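PDB 6TZ0: viral structural protein 4 from Bombyx mori cytoplasmic polyhedrosis virus, which binds GTP at a P-loop and accompanies the viral RNA-dependent RNA polymerase, consistent with a nucleotide-triphosphatase role in transcription. Local coordinates for residues A357-F362 with I486-F491; V350-K355 with N492-T497; N511-A516 with F529-Y534. One frame throughout, in Å; residues are numbered along the deposited sequence.

Contact 1: A357-F362 with I486-F491; sequences AGKTSF and IVEGHF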
# COMPACT_ATOMS: atom_id res chain seq x y z
N ALA B 357 29.92 13.61 -24.33
CA ALA B 357 29.33 12.63 -25.22
C ALA B 357 28.90 13.21 -26.56
O ALA B 357 28.60 12.44 -27.47
CB ALA B 357 28.13 11.97 -24.54
N GLY B 358 28.88 14.53 -26.70
CA GLY B 358 28.42 15.14 -27.93
C GLY B 358 26.92 15.02 -28.08
O GLY B 358 26.41 14.70 -29.15
N LYS B 359 26.20 15.30 -27.00
CA LYS B 359 24.76 15.07 -26.96
C LYS B 359 23.94 16.24 -27.50
O LYS B 359 22.81 16.02 -27.95
CB LYS B 359 24.30 14.73 -25.53
CG LYS B 359 24.33 15.84 -24.48
CD LYS B 359 25.69 16.00 -23.82
CE LYS B 359 25.59 16.85 -22.57
NZ LYS B 359 26.94 17.11 -21.99
N THR B 360 24.49 17.46 -27.48
CA THR B 360 23.75 18.58 -28.05
C THR B 360 23.69 18.49 -29.57
O THR B 360 22.66 18.82 -30.17
CB THR B 360 24.40 19.90 -27.64
OG1 THR B 360 25.74 19.95 -28.13
CG2 THR B 360 24.41 20.04 -26.14
N SER B 361 24.77 18.01 -30.19
CA SER B 361 24.82 17.87 -31.64
C SER B 361 23.82 16.83 -32.14
O SER B 361 23.24 16.99 -33.22
CB SER B 361 26.23 17.51 -32.07
OG SER B 361 26.30 17.31 -33.47
N PHE B 362 23.60 15.77 -31.37
CA PHE B 362 22.56 14.83 -31.77
C PHE B 362 21.17 15.35 -31.45
O PHE B 362 20.27 15.22 -32.28
CB PHE B 362 22.75 13.47 -31.10
CG PHE B 362 21.61 12.53 -31.34
CD1 PHE B 362 21.40 11.99 -32.59
CD2 PHE B 362 20.73 12.20 -30.32
CE1 PHE B 362 20.34 11.15 -32.82
CE2 PHE B 362 19.67 11.36 -30.55
CZ PHE B 362 19.48 10.83 -31.80
N ILE B 486 12.81 19.50 -24.92
CA ILE B 486 13.83 18.49 -24.72
C ILE B 486 14.91 19.12 -23.87
O ILE B 486 15.60 20.05 -24.31
CB ILE B 486 14.41 17.98 -26.05
CG1 ILE B 486 13.34 17.23 -26.83
CG2 ILE B 486 15.59 17.07 -25.79
CD1 ILE B 486 13.74 16.93 -28.23
N VAL B 487 15.06 18.64 -22.64
CA VAL B 487 15.95 19.23 -21.65
C VAL B 487 17.05 18.24 -21.34
O VAL B 487 16.78 17.05 -21.14
CB VAL B 487 15.17 19.62 -20.38
CG1 VAL B 487 16.10 20.23 -19.35
CG2 VAL B 487 14.05 20.58 -20.72
N GLU B 488 18.29 18.71 -21.33
CA GLU B 488 19.44 17.88 -21.00
C GLU B 488 19.84 18.09 -19.55
O GLU B 488 19.64 19.16 -18.97
CB GLU B 488 20.61 18.22 -21.92
CG GLU B 488 20.32 18.05 -23.38
CD GLU B 488 21.49 18.50 -24.23
OE1 GLU B 488 22.48 18.99 -23.66
OE2 GLU B 488 21.41 18.38 -25.47
N GLY B 489 20.43 17.05 -18.95
CA GLY B 489 20.87 17.12 -17.58
C GLY B 489 22.22 16.46 -17.41
O GLY B 489 22.69 15.74 -18.29
N HIS B 490 22.84 16.70 -16.26
CA HIS B 490 24.13 16.10 -15.98
C HIS B 490 24.09 14.95 -14.98
O HIS B 490 24.97 14.09 -15.04
CB HIS B 490 25.13 17.13 -15.45
CG HIS B 490 25.65 18.06 -16.50
ND1 HIS B 490 25.29 19.39 -16.56
CD2 HIS B 490 26.48 17.85 -17.54
CE1 HIS B 490 25.91 19.97 -17.57
NE2 HIS B 490 26.63 19.05 -18.20
N PHE B 491 23.12 14.90 -14.08
CA PHE B 491 23.13 13.88 -13.04
C PHE B 491 21.73 13.67 -12.49
O PHE B 491 20.86 14.53 -12.61
CB PHE B 491 24.12 14.22 -11.93
CG PHE B 491 23.93 15.59 -11.31
CD1 PHE B 491 24.59 16.69 -11.83
CD2 PHE B 491 23.15 15.76 -10.19
CE1 PHE B 491 24.44 17.93 -11.27
CE2 PHE B 491 23.00 17.00 -9.62
CZ PHE B 491 23.65 18.09 -10.17
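In Lys359, chi1 (70°) wedges CG between the backbone N and the carbonyl carbon, and a second bend about the CB-CG bond (chi2 -85°) swings the chain over the Glu488 carboxylate. Glu488, the straight chain that meets it, starts with CG beside its own backbone N (chi1 -59°) and extends from near the end of strand 484-489. Its OE1 comes within 3.7 Å of Lys359 CG. The methyl of Thr360, on the first turn of helix 359-374, points at the same group: CG2 is 3.3 Å from Glu488 OE1, and the two side chains meet at about a right angle. Lys359 CG thus lies over one face of the carboxylate and Thr360 CG2 at its edge, while OE2 of Glu488 accepts a hydrogen bond from His380. Lys359 NZ passes beyond the carboxylate, 5.1 Å from Glu488 OE1 and 4.3 Å from His490 NE2. Gly358, Lys359 and Thr360 fit a Walker A P-loop and belong to GTP sites seen in this protein, although none is occupied in this chain. With no salt bridge joining Lys359 to Glu488, the ammonium is not committed to that carboxylate, consistent with its role in binding the nucleotide.

Contact 2: V350-K355 with N492-T497; sequences VVYAEK and NAQDAT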
# COMPACT_ATOMS: atom_id res chain seq x y z
N VAL B 350 13.52 14.30 -20.71
CA VAL B 350 14.78 14.56 -20.03
C VAL B 350 15.80 13.54 -20.50
O VAL B 350 15.56 12.33 -20.41
CB VAL B 350 14.62 14.52 -18.50
CG1 VAL B 350 15.96 14.75 -17.83
CG2 VAL B 350 13.64 15.57 -18.06
N VAL B 351 16.93 14.02 -21.01
CA VAL B 351 17.98 13.17 -21.55
C VAL B 351 19.25 13.41 -20.74
O VAL B 351 19.81 14.51 -20.77
CB VAL B 351 18.23 13.44 -23.04
CG1 VAL B 351 19.38 12.59 -23.54
CG2 VAL B 351 16.99 13.17 -23.83
N TYR B 352 19.70 12.39 -20.02
CA TYR B 352 20.96 12.45 -19.30
C TYR B 352 22.08 11.85 -20.13
O TYR B 352 21.88 10.88 -20.87
CB TYR B 352 20.89 11.72 -17.97
CG TYR B 352 19.96 12.34 -16.97
CD1 TYR B 352 20.30 13.52 -16.35
CD2 TYR B 352 18.78 11.72 -16.61
CE1 TYR B 352 19.47 14.10 -15.43
CE2 TYR B 352 17.95 12.29 -15.68
CZ TYR B 352 18.30 13.48 -15.10
OH TYR B 352 17.48 14.05 -14.16
N ALA B 353 23.27 12.42 -19.99
CA ALA B 353 24.44 11.94 -20.70
C ALA B 353 25.68 12.36 -19.94
O ALA B 353 25.65 13.30 -19.15
CB ALA B 353 24.49 12.48 -22.13
N GLU B 354 26.77 11.65 -20.19
CA GLU B 354 28.04 12.06 -19.62
C GLU B 354 28.56 13.30 -20.33
O GLU B 354 28.32 13.52 -21.52
CB GLU B 354 29.08 10.94 -19.71
CG GLU B 354 28.85 9.79 -18.75
CD GLU B 354 29.96 8.75 -18.82
OE1 GLU B 354 30.84 8.88 -19.69
OE2 GLU B 354 29.95 7.81 -18.00
N LYS B 355 29.28 14.11 -19.58
CA LYS B 355 29.82 15.37 -20.05
C LYS B 355 30.97 15.07 -21.01
O LYS B 355 32.07 14.73 -20.58
CB LYS B 355 30.27 16.20 -18.86
CG LYS B 355 30.70 17.59 -19.19
CD LYS B 355 30.96 18.37 -17.93
CE LYS B 355 31.47 19.74 -18.27
NZ LYS B 355 30.44 20.49 -19.03
N ASN B 492 21.54 12.51 -11.86
CA ASN B 492 20.20 12.04 -11.50
C ASN B 492 19.56 12.80 -10.35
O ASN B 492 18.37 12.61 -10.11
CB ASN B 492 20.23 10.56 -11.12
CG ASN B 492 20.54 9.66 -12.28
OD1 ASN B 492 21.51 8.91 -12.25
ND2 ASN B 492 19.74 9.75 -13.33
N ALA B 493 20.30 13.65 -9.64
CA ALA B 493 19.67 14.42 -8.57
C ALA B 493 18.83 15.56 -9.11
O ALA B 493 18.06 16.16 -8.36
CB ALA B 493 20.72 14.96 -7.61
N GLN B 494 18.96 15.87 -10.39
CA GLN B 494 18.11 16.85 -11.05
C GLN B 494 16.74 16.29 -11.42
O GLN B 494 15.93 17.03 -11.97
CB GLN B 494 18.82 17.37 -12.29
CG GLN B 494 20.05 18.16 -11.95
CD GLN B 494 20.83 18.56 -13.16
OE1 GLN B 494 20.51 18.18 -14.28
NE2 GLN B 494 21.88 19.35 -12.95
N ASP B 495 16.46 15.03 -11.10
CA ASP B 495 15.13 14.47 -11.32
C ASP B 495 14.08 15.14 -10.45
O ASP B 495 12.91 15.20 -10.83
CB ASP B 495 15.14 12.97 -11.04
CG ASP B 495 15.90 12.20 -12.08
OD1 ASP B 495 15.93 12.64 -13.24
OD2 ASP B 495 16.47 11.14 -11.73
N ALA B 496 14.48 15.64 -9.28
CA ALA B 496 13.59 16.41 -8.43
C ALA B 496 13.51 17.87 -8.84
O ALA B 496 12.77 18.64 -8.22
CB ALA B 496 14.07 16.32 -6.98
N THR B 497 14.22 18.27 -9.87
CA THR B 497 14.43 19.67 -10.20
C THR B 497 14.02 20.04 -11.61
O THR B 497 13.37 21.08 -11.80
CB THR B 497 15.91 19.98 -9.95
OG1 THR B 497 16.20 19.79 -8.56
CG2 THR B 497 16.23 21.38 -10.31
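Tyr352 meets Asn492, Gln494 and Asp495 through its ring and hydroxyl. It lies near the end of strand 347-353, the central strand of the parallel sheet, which runs directly into the P-loop. The facing residues belong to the 3-10 turn 492-494 and the residues just after it, in the connection between strands 484-489 and 504-507. Tyr352 carries its CG beside the backbone N (chi1 -67°), which sends the ring out from the strand to this turn. Asn492 lays its amide nitrogen over one face: ND2 stands 3.8 Å above the plane of the Tyr352 ring, displaced toward the CD2-CE2 rim. The amide is steeply inclined, its plane 68° from that of the ring, and meets the face through the nitrogen without stacking flat. Val350 CG1 lies over the opposite face, also displaced toward the rim, so the ring is held between its own strand and the turn. Tyr352 OH sits 4.0 Å from Gln494 CB. Gln494 OE1 lies near the ring plane at the CE1 edge, and Asp495 OD1 at the hydroxyl and CE2 side. The approach of Asp495 OD1 to the hydroxyl is too close to be reliable in this model, and its geometry is doubtful.

Outside this shell, the aliphatic surroundings of Asn492 include Leu538 and Pro539, and Gln494 OE1 receives a weak hydrogen bond from His490 N. Ala493 and Ala496 pack on Leu365 and Ile361 of the RNA-dependent RNA polymerase chain, and Asp495 also reaches that chain, so the turn is part of the subunit interface. Within the turn, Asp495 N donates to Asn492 O at 3.2 Å.

Contact 3: N511-A516 with F529-Y534; sequences NDTTQA and FLRDTY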
# COMPACT_ATOMS: atom_id res chain seq x y z
N ASN B 511 31.93 7.78 -27.70
CA ASN B 511 32.84 8.82 -27.26
C ASN B 511 33.45 8.40 -25.94
O ASN B 511 32.72 8.16 -24.97
CB ASN B 511 32.15 10.18 -27.12
CG ASN B 511 31.92 10.86 -28.45
OD1 ASN B 511 30.78 11.07 -28.87
ND2 ASN B 511 33.00 11.19 -29.14
N ASP B 512 34.76 8.31 -25.91
CA ASP B 512 35.47 8.18 -24.65
C ASP B 512 35.46 9.58 -24.05
O ASP B 512 36.20 10.46 -24.50
CB ASP B 512 36.87 7.64 -24.89
CG ASP B 512 37.47 7.03 -23.65
OD1 ASP B 512 36.98 5.96 -23.24
OD2 ASP B 512 38.44 7.57 -23.09
N THR B 513 34.58 9.78 -23.07
CA THR B 513 34.31 11.12 -22.55
C THR B 513 35.52 11.70 -21.84
O THR B 513 35.80 12.90 -21.96
CB THR B 513 33.11 11.07 -21.61
OG1 THR B 513 33.37 10.13 -20.56
CG2 THR B 513 31.87 10.65 -22.36
N THR B 514 36.27 10.86 -21.13
CA THR B 514 37.49 11.31 -20.48
C THR B 514 38.63 11.55 -21.47
O THR B 514 39.62 12.17 -21.09
CB THR B 514 37.91 10.29 -19.42
OG1 THR B 514 39.07 10.77 -18.73
CG2 THR B 514 38.23 8.97 -20.06
N GLN B 515 38.50 11.08 -22.71
CA GLN B 515 39.48 11.36 -23.75
C GLN B 515 39.08 12.56 -24.59
O GLN B 515 39.94 13.30 -25.07
CB GLN B 515 39.66 10.13 -24.65
CG GLN B 515 40.81 10.19 -25.62
CD GLN B 515 42.15 10.16 -24.92
OE1 GLN B 515 42.32 9.46 -23.92
NE2 GLN B 515 43.11 10.91 -25.44
N ALA B 516 37.77 12.76 -24.76
CA ALA B 516 37.28 13.98 -25.37
C ALA B 516 37.54 15.19 -24.49
O ALA B 516 37.78 16.28 -25.00
CB ALA B 516 35.78 13.85 -25.66
N PHE B 529 37.40 17.65 -14.59
CA PHE B 529 36.96 17.59 -13.20
C PHE B 529 35.44 17.53 -13.10
O PHE B 529 34.89 16.74 -12.31
CB PHE B 529 37.51 18.80 -12.45
CG PHE B 529 37.13 18.85 -11.00
CD1 PHE B 529 37.67 17.94 -10.11
CD2 PHE B 529 36.27 19.82 -10.52
CE1 PHE B 529 37.33 17.98 -8.78
CE2 PHE B 529 35.93 19.86 -9.19
CZ PHE B 529 36.47 18.95 -8.32
N LEU B 530 34.74 18.32 -13.91
CA LEU B 530 33.28 18.27 -13.91
C LEU B 530 32.74 16.99 -14.51
O LEU B 530 31.71 16.50 -14.06
CB LEU B 530 32.71 19.48 -14.65
CG LEU B 530 32.87 20.78 -13.88
CD1 LEU B 530 32.37 21.95 -14.69
CD2 LEU B 530 32.12 20.67 -12.58
N ARG B 531 33.43 16.43 -15.52
CA ARG B 531 33.07 15.12 -16.04
C ARG B 531 33.13 14.06 -14.95
O ARG B 531 32.21 13.25 -14.82
CB ARG B 531 33.98 14.74 -17.22
CG ARG B 531 33.63 13.41 -17.91
CD ARG B 531 34.47 12.23 -17.41
NE ARG B 531 33.95 10.95 -17.88
CZ ARG B 531 34.23 9.79 -17.30
NH1 ARG B 531 34.99 9.76 -16.22
NH2 ARG B 531 33.72 8.67 -17.78
N ASP B 532 34.20 14.06 -14.16
CA ASP B 532 34.34 13.03 -13.14
C ASP B 532 33.36 13.23 -11.98
O ASP B 532 32.83 12.25 -11.44
CB ASP B 532 35.77 12.98 -12.64
CG ASP B 532 36.71 12.33 -13.63
OD1 ASP B 532 36.26 11.44 -14.38
OD2 ASP B 532 37.89 12.70 -13.65
N THR B 533 33.08 14.49 -11.62
CA THR B 533 32.07 14.77 -10.60
C THR B 533 30.68 14.33 -11.04
O THR B 533 29.95 13.66 -10.29
CB THR B 533 32.07 16.27 -10.29
OG1 THR B 533 33.38 16.67 -9.87
CG2 THR B 533 31.08 16.59 -9.19
N TYR B 534 30.30 14.67 -12.28
CA TYR B 534 28.99 14.30 -12.78
C TYR B 534 28.87 12.80 -12.99
O TYR B 534 27.79 12.25 -12.79
CB TYR B 534 28.71 15.03 -14.09
CG TYR B 534 28.55 16.52 -13.97
CD1 TYR B 534 28.19 17.11 -12.76
CD2 TYR B 534 28.79 17.35 -15.05
CE1 TYR B 534 28.05 18.47 -12.65
CE2 TYR B 534 28.67 18.71 -14.95
CZ TYR B 534 28.30 19.26 -13.75
OH TYR B 534 28.17 20.62 -13.65
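The guanidinium of Arg531 is the flat group at the centre, with Thr513 and Thr514 approaching it in different ways. Thr514 CB lies over one face, 4.2 Å above the plane and displaced toward the rim. Arg531 also makes a cation-pi contact with Tyr535. At the edge are two oxygens: Asp532 OD1 in the plane and Thr513 OG1 tilted 24° from it. Arg531 NH1 meets Asp532 OD1 nearly along the carboxylate C-O axis at 2.8 Å, forming a salt bridge between consecutive residues of one helix. From nearly the opposite side, Arg531 NE donates to Thr513 OG1 over 2.9 Å, but the bond is bent, with an N-H...O angle of 137°. These partners grip the guanidinium at its NE and NH1 and would limit its rotation. A bend about the CB-CG bond (chi2 -97°) carries the group across the gap between the two helices. One helix turn before Thr533, the Phe529 ring carries that residue's OG1 over its centre, and the same hydroxyl donates to Phe529 O.

Thr513 begins helix 513-518, with Asp512 at the N-cap, and its OG1 also hydrogen-bonds Glu354 OE1. The acid makes a long, weak ion pair with Arg531 NH2, and so leads from the pair to the P-loop region. Helix 524-537 is thereby joined to the start of helix 513-518 on one side, while Thr533 packs against helix 442-457 and Phe529 against helix 417-427.

Overall arrangement
The three contacts lie around and beside the P-loop: contact 1 on it, contact 2 on the strand leading into it, contact 3 on the helices alongside. Contacts 1 and 2 have centres about 9 Å apart and share neighbouring parallel strands, where Val351 N reaches Val487 O at 3.0 Å. GTP-binding residues occur in both: Lys355 in contact 2 and Gly358 to Ser361 in contact 1. Contact 3 lies farther off, its centre about 13 Å from that of contact 1 and 15 Å from that of contact 2. It connects to contact 1 where His490 stacks on Tyr534, and its Arg531 side chain comes about 4 Å from that of Lys355.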